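Local coordinates for ESX-5 secretion-associated protein EspG5 (Mycobacterium marinum, PDB 6VJ5) that acts as a specific chaperone for its cognate PE/PPE proteins, keeping their dimers from aggregating and supporting their secretion, at residues 28-33 with 226-231. Numbering follows the deposited sequence.
Sequences HVAPEL and YARQYR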
# COMPACT_ATOMS: atom_id res chain seq x y z
N HIS C 28 -6.30 -5.46 -9.20
CA HIS C 28 -6.27 -6.76 -8.56
C HIS C 28 -6.69 -7.84 -9.55
O HIS C 28 -7.50 -7.61 -10.45
CB HIS C 28 -7.17 -6.81 -7.30
CG HIS C 28 -8.62 -6.54 -7.55
ND1 HIS C 28 -9.15 -5.27 -7.63
CD2 HIS C 28 -9.67 -7.39 -7.69
CE1 HIS C 28 -10.45 -5.35 -7.83
NE2 HIS C 28 -10.79 -6.63 -7.87
N VAL C 29 -6.09 -9.02 -9.39
CA VAL C 29 -6.58 -10.24 -10.03
C VAL C 29 -7.14 -11.10 -8.91
O VAL C 29 -7.37 -10.62 -7.79
CB VAL C 29 -5.47 -10.96 -10.81
CG1 VAL C 29 -5.07 -10.12 -12.01
CG2 VAL C 29 -4.27 -11.22 -9.91
N ALA C 30 -7.37 -12.38 -9.19
CA ALA C 30 -7.86 -13.29 -8.17
C ALA C 30 -6.96 -13.22 -6.94
O ALA C 30 -5.73 -13.27 -7.08
CB ALA C 30 -7.91 -14.72 -8.71
N PRO C 31 -7.52 -13.10 -5.74
CA PRO C 31 -6.67 -13.11 -4.53
C PRO C 31 -5.88 -14.40 -4.37
O PRO C 31 -4.82 -14.38 -3.73
CB PRO C 31 -7.68 -12.92 -3.38
CG PRO C 31 -9.00 -13.37 -3.94
CD PRO C 31 -8.96 -13.06 -5.41
N GLU C 32 -6.35 -15.51 -4.94
CA GLU C 32 -5.66 -16.78 -4.74
C GLU C 32 -4.27 -16.80 -5.36
O GLU C 32 -3.40 -17.55 -4.91
CB GLU C 32 -6.50 -17.93 -5.31
CG GLU C 32 -7.77 -18.22 -4.53
CD GLU C 32 -8.91 -17.32 -4.92
OE1 GLU C 32 -8.69 -16.43 -5.76
OE2 GLU C 32 -10.03 -17.51 -4.39
N LEU C 33 -4.04 -15.99 -6.40
CA LEU C 33 -2.70 -15.85 -6.95
C LEU C 33 -1.78 -15.06 -6.04
O LEU C 33 -0.56 -15.07 -6.25
CB LEU C 33 -2.78 -15.19 -8.32
CG LEU C 33 -3.50 -16.01 -9.39
CD1 LEU C 33 -3.98 -15.11 -10.50
CD2 LEU C 33 -2.56 -17.08 -9.91
N TYR C 226 -13.90 -24.12 -5.91
CA TYR C 226 -15.03 -23.22 -5.73
C TYR C 226 -14.99 -22.17 -6.84
O TYR C 226 -14.05 -22.10 -7.62
CB TYR C 226 -15.01 -22.57 -4.35
CG TYR C 226 -13.73 -21.83 -4.05
CD1 TYR C 226 -12.59 -22.51 -3.65
CD2 TYR C 226 -13.67 -20.45 -4.16
CE1 TYR C 226 -11.42 -21.84 -3.38
CE2 TYR C 226 -12.49 -19.76 -3.89
CZ TYR C 226 -11.37 -20.47 -3.50
OH TYR C 226 -10.20 -19.80 -3.23
N ALA C 227 -16.05 -21.35 -6.89
CA ALA C 227 -16.21 -20.41 -7.99
C ALA C 227 -16.72 -19.07 -7.47
O ALA C 227 -17.26 -18.96 -6.37
CB ALA C 227 -17.17 -20.94 -9.06
N ARG C 228 -16.55 -18.04 -8.31
CA ARG C 228 -16.94 -16.68 -7.99
C ARG C 228 -17.55 -16.05 -9.24
O ARG C 228 -17.02 -16.21 -10.34
CB ARG C 228 -15.73 -15.87 -7.50
CG ARG C 228 -16.04 -14.88 -6.39
CD ARG C 228 -14.78 -14.51 -5.57
NE ARG C 228 -13.55 -14.69 -6.33
CZ ARG C 228 -12.51 -15.41 -5.92
NH1 ARG C 228 -11.44 -15.52 -6.69
NH2 ARG C 228 -12.52 -15.99 -4.73
N GLN C 229 -18.67 -15.35 -9.07
CA GLN C 229 -19.38 -14.71 -10.16
C GLN C 229 -19.47 -13.20 -9.92
O GLN C 229 -19.50 -12.74 -8.77
CB GLN C 229 -20.79 -15.29 -10.30
CG GLN C 229 -21.21 -15.56 -11.73
CD GLN C 229 -22.60 -16.18 -11.82
OE1 GLN C 229 -23.34 -16.21 -10.84
NE2 GLN C 229 -22.94 -16.69 -13.00
N TYR C 230 -19.52 -12.44 -11.01
CA TYR C 230 -19.50 -10.98 -10.95
C TYR C 230 -20.60 -10.37 -11.79
O TYR C 230 -20.72 -10.67 -12.99
CB TYR C 230 -18.14 -10.43 -11.42
CG TYR C 230 -16.95 -10.92 -10.63
CD1 TYR C 230 -16.62 -10.34 -9.42
CD2 TYR C 230 -16.15 -11.96 -11.10
CE1 TYR C 230 -15.53 -10.78 -8.68
CE2 TYR C 230 -15.06 -12.41 -10.37
CZ TYR C 230 -14.76 -11.81 -9.16
OH TYR C 230 -13.68 -12.25 -8.43
N ARG C 231 -21.40 -9.50 -11.18
CA ARG C 231 -22.40 -8.69 -11.87
C ARG C 231 -22.18 -7.23 -11.50
O ARG C 231 -21.80 -6.91 -10.36
CB ARG C 231 -23.83 -9.12 -11.50
CG ARG C 231 -24.92 -8.29 -12.16
CD ARG C 231 -26.30 -8.63 -11.59
NE ARG C 231 -26.89 -9.81 -12.22
CZ ARG C 231 -28.00 -10.40 -11.80
NH1 ARG C 231 -28.66 -9.93 -10.75
NH2 ARG C 231 -28.46 -11.47 -12.45
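A buried, end-on carboxylate–guanidinium salt bridge pins the short 3-10 turn 31-33, part of the loop after helix 14-23, onto a face of the large antiparallel sheet of the EspG fold. E32 from the turn and R228 from strand 221-231 meet from opposite directions. R228 NH1 donates to E32 OE1 at 3.0 Å. R228 NH2 donates to E32 OE2 at 2.9 Å, and this second bond is fairly straight, with an N-H...O angle of 163°. Both oxygens use their syn lone pairs, and the two flat groups lie nearly coplanar, 23° apart. OE2 has a second donor: Y226 OH comes in at 2.6 Å on the anti lone pair. The bend at chi3 (25°) turns the R228 guanidinium edge toward the acid, while its NE donates to Y230 OH at 3.2 Å, a longer bond, tilted from the guanidinium plane, that helps hold its rotation together with E32. P31 CD comes obliquely to R228 NH1 at 3.7 Å. Next door on the sheet, E84 of strand 83-91 hydrogen-bonds Y230 OH and forms a weak, long ion pair with R228 NH1. An apolar side chain of another protein's chain packs on E32. With three donors on its two oxygens, the buried E32 carboxylate is well compensated and probably stays ionised, tying the loop to alternate residues of one strand.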